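Local coordinates for protein protease Do-like 2, chloroplastic (Arabidopsis thaliana, PDB 4FLN) that cleaves proteins as a chloroplast serine protease of the Deg family, making the primary cut in photodamaged D1 protein of photosystem II, at residues B[253-258]-B[350-355]; B[54-59]-B[98-103]. All coordinates share one frame; numbering follows the deposited sequence.

Interaction 1 (B[253-258]-B[350-355]); sequences PCLGVL and VQVVLR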
loop_
_atom_site.group_PDB
_atom_site.type_symbol
_atom_site.label_atom_id
_atom_site.label_comp_id
_atom_site.label_asym_id
_atom_site.label_seq_id
_atom_site.Cartn_x
_atom_site.Cartn_y
_atom_site.Cartn_z
ATOM N N PRO B 253 -7.715 35.802 23.875
ATOM C CA PRO B 253 -7.314 36.829 22.909
ATOM C C PRO B 253 -5.972 36.547 22.234
ATOM O O PRO B 253 -5.178 35.750 22.721
ATOM C CB PRO B 253 -7.243 38.098 23.764
ATOM C CG PRO B 253 -6.929 37.605 25.120
ATOM C CD PRO B 253 -7.561 36.256 25.268
ATOM N N CYS B 254 -5.742 37.196 21.099
ATOM C CA CYS B 254 -4.436 37.177 20.453
ATOM C C CYS B 254 -3.954 38.613 20.253
ATOM O O CYS B 254 -4.744 39.562 20.267
ATOM C CB CYS B 254 -4.492 36.449 19.110
ATOM S SG CYS B 254 -5.337 37.373 17.807
ATOM N N LEU B 255 -2.651 38.765 20.073
ATOM C CA LEU B 255 -2.053 40.075 19.908
ATOM C C LEU B 255 -2.247 40.589 18.494
ATOM O O LEU B 255 -2.029 41.772 18.235
ATOM C CB LEU B 255 -0.563 40.004 20.224
ATOM C CG LEU B 255 0.236 41.297 20.053
ATOM C CD1 LEU B 255 -0.423 42.485 20.784
ATOM C CD2 LEU B 255 1.671 41.077 20.519
ATOM N N GLY B 256 -2.634 39.691 17.585
ATOM C CA GLY B 256 -2.910 40.035 16.201
ATOM C C GLY B 256 -1.706 40.381 15.343
ATOM O O GLY B 256 -1.791 41.235 14.459
ATOM N N VAL B 257 -0.592 39.696 15.573
ATOM C CA VAL B 257 0.681 40.103 14.984
ATOM C C VAL B 257 1.518 38.907 14.495
ATOM O O VAL B 257 1.435 37.819 15.058
ATOM C CB VAL B 257 1.457 40.995 16.008
ATOM C CG1 VAL B 257 2.895 40.561 16.173
ATOM C CG2 VAL B 257 1.361 42.448 15.613
ATOM N N LEU B 258 2.311 39.117 13.442
ATOM C CA LEU B 258 3.151 38.063 12.857
ATOM C C LEU B 258 4.632 38.347 13.125
ATOM O O LEU B 258 5.204 39.269 12.550
ATOM C CB LEU B 258 2.902 37.991 11.351
ATOM C CG LEU B 258 3.213 36.747 10.508
ATOM C CD1 LEU B 258 4.211 37.081 9.396
ATOM C CD2 LEU B 258 3.703 35.591 11.350
ATOM N N VAL B 350 3.413 51.430 24.314
ATOM C CA VAL B 350 2.067 51.524 23.750
ATOM C C VAL B 350 1.074 50.588 24.447
ATOM O O VAL B 350 1.475 49.640 25.120
ATOM C CB VAL B 350 2.045 51.234 22.231
ATOM C CG1 VAL B 350 3.248 51.847 21.550
ATOM C CG2 VAL B 350 1.988 49.742 21.972
ATOM N N GLN B 351 -0.220 50.863 24.286
ATOM C CA GLN B 351 -1.270 49.977 24.782
ATOM C C GLN B 351 -1.989 49.309 23.612
ATOM O O GLN B 351 -2.205 49.931 22.577
ATOM C CB GLN B 351 -2.292 50.746 25.609
ATOM C CG GLN B 351 -1.723 51.528 26.760
ATOM C CD GLN B 351 -2.804 52.252 27.541
ATOM O OE1 GLN B 351 -3.497 51.649 28.362
ATOM N NE2 GLN B 351 -2.959 53.549 27.284
ATOM N N VAL B 352 -2.362 48.044 23.781
ATOM C CA VAL B 352 -3.071 47.315 22.741
ATOM C C VAL B 352 -4.255 46.551 23.297
ATOM O O VAL B 352 -4.137 45.865 24.306
ATOM C CB VAL B 352 -2.166 46.310 22.033
ATOM C CG1 VAL B 352 -2.918 45.673 20.880
ATOM C CG2 VAL B 352 -0.906 46.992 21.532
ATOM N N VAL B 353 -5.402 46.677 22.645
ATOM C CA VAL B 353 -6.546 45.856 23.004
ATOM C C VAL B 353 -6.335 44.474 22.408
ATOM O O VAL B 353 -5.923 44.352 21.251
ATOM C CB VAL B 353 -7.875 46.431 22.468
ATOM C CG1 VAL B 353 -9.045 45.529 22.873
ATOM C CG2 VAL B 353 -8.088 47.858 22.956
ATOM N N LEU B 354 -6.609 43.439 23.197
ATOM C CA LEU B 354 -6.469 42.068 22.732
ATOM C C LEU B 354 -7.825 41.410 22.508
ATOM O O LEU B 354 -8.619 41.277 23.429
ATOM C CB LEU B 354 -5.681 41.246 23.745
ATOM C CG LEU B 354 -4.469 41.945 24.339
ATOM C CD1 LEU B 354 -3.845 41.092 25.435
ATOM C CD2 LEU B 354 -3.481 42.254 23.241
ATOM N N ARG B 355 -8.091 40.986 21.282
ATOM C CA ARG B 355 -9.309 40.234 21.026
ATOM C C ARG B 355 -8.975 38.879 20.420
ATOM O O ARG B 355 -7.881 38.689 19.889
ATOM C CB ARG B 355 -10.274 41.031 20.141
ATOM C CG ARG B 355 -10.792 42.296 20.811
ATOM C CD ARG B 355 -12.311 42.395 20.746
ATOM N NE ARG B 355 -12.943 42.100 22.030
ATOM C CZ ARG B 355 -13.539 43.004 22.802
ATOM N NH1 ARG B 355 -13.597 44.265 22.421
ATOM N NH2 ARG B 355 -14.083 42.641 23.956
HETATM O O HOH W 1 -6.309 40.985 18.540
#
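L255 and P253 project two apolar bumps onto the chain around L354, where the last strand of a PDZ domain, 346-353, runs past the loop leading into strand 257-261. The end of L255 fits the notch between two side chains: its CD1 lies 4.0 Å from CG1 of V352 and 3.9 Å from CD2 of L354. The two torsions of L255, chi1 178° with CG anti to the backbone N and chi2 51°, together turn this methyl back to the opposing chain although its CB points away. I339 of strand 336-343 touches both L255 and V352 and extends the hydrophobic patch. Further along, the ring of P253 rests by its CB against CB of L354, and K331 borders both residues. C254 N donates a hydrogen bond to R355 O (2.9 Å). The backbones of P253, L255 and V257 hydrogen-bond a bound peptide, consistent with 253-257 being the carboxylate-binding loop of a PDZ groove. One water bridges the two backbones, donating to C254 O at 2.7 Å and accepting from R355 N at 3.3 Å.

Interaction 2 (B[54-59]-B[98-103]); sequences YCTHTA and QVKVKR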
loop_
_atom_site.group_PDB
_atom_site.type_symbol
_atom_site.label_atom_id
_atom_site.label_comp_id
_atom_site.label_asym_id
_atom_site.label_seq_id
_atom_site.Cartn_x
_atom_site.Cartn_y
_atom_site.Cartn_z
ATOM N N TYR B 54 -22.307 9.860 27.553
ATOM C CA TYR B 54 -22.897 9.387 26.304
ATOM C C TYR B 54 -23.498 10.565 25.561
ATOM O O TYR B 54 -24.256 11.358 26.132
ATOM C CB TYR B 54 -23.982 8.348 26.563
ATOM C CG TYR B 54 -23.531 7.148 27.353
ATOM C CD1 TYR B 54 -23.332 5.923 26.737
ATOM C CD2 TYR B 54 -23.313 7.235 28.719
ATOM C CE1 TYR B 54 -22.928 4.816 27.464
ATOM C CE2 TYR B 54 -22.906 6.137 29.453
ATOM C CZ TYR B 54 -22.717 4.928 28.823
ATOM O OH TYR B 54 -22.313 3.832 29.554
ATOM N N CYS B 55 -23.155 10.674 24.283
ATOM C CA CYS B 55 -23.625 11.781 23.465
ATOM C C CYS B 55 -23.969 11.366 22.043
ATOM O O CYS B 55 -23.196 10.680 21.374
ATOM C CB CYS B 55 -22.585 12.899 23.432
ATOM S SG CYS B 55 -22.912 14.153 22.181
ATOM N N THR B 56 -25.136 11.805 21.585
ATOM C CA THR B 56 -25.573 11.554 20.221
ATOM C C THR B 56 -25.209 12.750 19.358
ATOM O O THR B 56 -25.517 13.883 19.708
ATOM C CB THR B 56 -27.079 11.301 20.177
ATOM O OG1 THR B 56 -27.372 10.096 20.894
ATOM C CG2 THR B 56 -27.553 11.152 18.754
ATOM N N HIS B 57 -24.551 12.495 18.231
ATOM C CA HIS B 57 -24.017 13.566 17.394
ATOM C C HIS B 57 -24.715 13.680 16.052
ATOM O O HIS B 57 -24.656 12.759 15.243
ATOM C CB HIS B 57 -22.520 13.352 17.148
ATOM C CG HIS B 57 -21.700 13.338 18.399
ATOM N ND1 HIS B 57 -21.131 14.475 18.929
ATOM C CD2 HIS B 57 -21.366 12.326 19.234
ATOM C CE1 HIS B 57 -20.479 14.163 20.033
ATOM N NE2 HIS B 57 -20.606 12.865 20.240
ATOM N N THR B 58 -25.378 14.807 15.808
ATOM C CA THR B 58 -25.816 15.110 14.454
ATOM C C THR B 58 -25.108 16.345 13.941
ATOM O O THR B 58 -25.454 17.461 14.309
ATOM C CB THR B 58 -27.323 15.381 14.390
ATOM O OG1 THR B 58 -28.027 14.381 15.139
ATOM C CG2 THR B 58 -27.792 15.379 12.941
ATOM N N ALA B 59 -24.145 16.147 13.053
ATOM C CA ALA B 59 -23.444 17.258 12.439
ATOM C C ALA B 59 -24.141 17.636 11.144
ATOM O O ALA B 59 -24.844 16.816 10.563
ATOM C CB ALA B 59 -22.002 16.884 12.175
ATOM N N GLN B 98 -28.470 14.834 22.086
ATOM C CA GLN B 98 -28.775 14.591 23.486
ATOM C C GLN B 98 -27.503 14.136 24.205
ATOM O O GLN B 98 -26.580 13.580 23.594
ATOM C CB GLN B 98 -29.891 13.555 23.638
ATOM C CG GLN B 98 -29.540 12.184 23.096
ATOM C CD GLN B 98 -30.655 11.178 23.284
ATOM O OE1 GLN B 98 -30.405 9.979 23.382
ATOM N NE2 GLN B 98 -31.895 11.660 23.329
ATOM N N VAL B 99 -27.457 14.387 25.505
ATOM C CA VAL B 99 -26.279 14.084 26.282
ATOM C C VAL B 99 -26.688 13.416 27.584
ATOM O O VAL B 99 -27.537 13.927 28.333
ATOM C CB VAL B 99 -25.472 15.359 26.554
ATOM C CG1 VAL B 99 -24.271 15.053 27.441
ATOM C CG2 VAL B 99 -25.031 15.983 25.238
ATOM N N LYS B 100 -26.092 12.259 27.841
ATOM C CA LYS B 100 -26.465 11.453 28.992
ATOM C C LYS B 100 -25.220 11.099 29.787
ATOM O O LYS B 100 -24.148 10.887 29.225
ATOM C CB LYS B 100 -27.181 10.180 28.530
ATOM C CG LYS B 100 -27.595 10.209 27.056
ATOM C CD LYS B 100 -27.500 8.829 26.408
ATOM C CE LYS B 100 -27.725 8.891 24.899
ATOM N NZ LYS B 100 -27.463 7.579 24.228
ATOM N N VAL B 101 -25.352 11.038 31.101
ATOM C CA VAL B 101 -24.199 10.727 31.930
ATOM C C VAL B 101 -24.506 9.622 32.933
ATOM O O VAL B 101 -25.635 9.485 33.407
ATOM C CB VAL B 101 -23.686 11.971 32.663
ATOM C CG1 VAL B 101 -23.082 12.941 31.669
ATOM C CG2 VAL B 101 -24.815 12.626 33.443
ATOM N N LYS B 102 -23.492 8.833 33.254
ATOM C CA LYS B 102 -23.692 7.677 34.108
ATOM C C LYS B 102 -22.694 7.710 35.256
ATOM O O LYS B 102 -21.492 7.831 35.041
ATOM C CB LYS B 102 -23.553 6.392 33.284
ATOM C CG LYS B 102 -23.977 5.116 33.987
ATOM C CD LYS B 102 -23.976 3.945 33.006
ATOM C CE LYS B 102 -24.298 2.609 33.680
ATOM N NZ LYS B 102 -23.162 2.080 34.497
ATOM N N ARG B 103 -23.203 7.630 36.478
ATOM C CA ARG B 103 -22.353 7.606 37.662
ATOM C C ARG B 103 -21.610 6.272 37.727
ATOM O O ARG B 103 -22.052 5.282 37.150
ATOM C CB ARG B 103 -23.195 7.827 38.925
ATOM C CG ARG B 103 -22.795 9.043 39.737
ATOM C CD ARG B 103 -24.010 9.827 40.192
ATOM N NE ARG B 103 -24.948 9.011 40.964
ATOM C CZ ARG B 103 -25.064 9.050 42.288
ATOM N NH1 ARG B 103 -24.300 9.873 43.001
ATOM N NH2 ARG B 103 -25.947 8.270 42.900
#
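The ring of Y54 meets strand 96-102 by its edge where strands 50-57 and 96-102, first and last in order across the six-stranded barrel of the trypsin-like domain, pair antiparallel and close it: K100 O lies in the ring plane beside CD2 of Y54, and K102 CB sits 3.9 Å from Y54 CE2. K109 adds a cation-pi contact to the same ring. On H57, C55 SG lies over one face, offset toward the rim, while F72 meets the imidazole with planes about 25° apart. Y54 and K100 form a hydrogen-bonded pair, Y54 N to K100 O and K100 N to Y54 O both 2.7 Å; C55 and V99 make the next, non-hydrogen-bonded pair, with C55 SG 4.1 Å from V99 CG2. The K100 chain bends at chi2 (145°), laying its CD 3.6 Å from Y54 CB and carrying NZ toward the T56 side; E432 of the second subunit packs on it. With an alanine here the CG-to-NZ arm is gone, which would probably leave Y54 CB without this aliphatic cover and E432 of that subunit without its basic neighbour. At the other end of the pairing the side chains of Q98 and T56 meet at a slant, Q98 CG 3.7 Å from T56 OG1.

Interactions 1 and 2 belong to separate domains on opposite sides of the chain's centre, their nearest atoms about 25 Å apart, and they share no strand. Interaction 2 is the seam of the protease barrel, partly buried with none of its touching residues fully exposed, and held by antiparallel backbone bonds; one face carries C55 and V99, with the C55 side chain about 9 Å from that of H91, the charge-relay histidine by similarity, while the other, more polar face of T56, Q98 and K100 meets a second subunit. Interaction 1 is mostly buried and depends more on aliphatic side chains, with a single direct backbone bond and a water joining 253-255 to 352-355 beside the bound peptide.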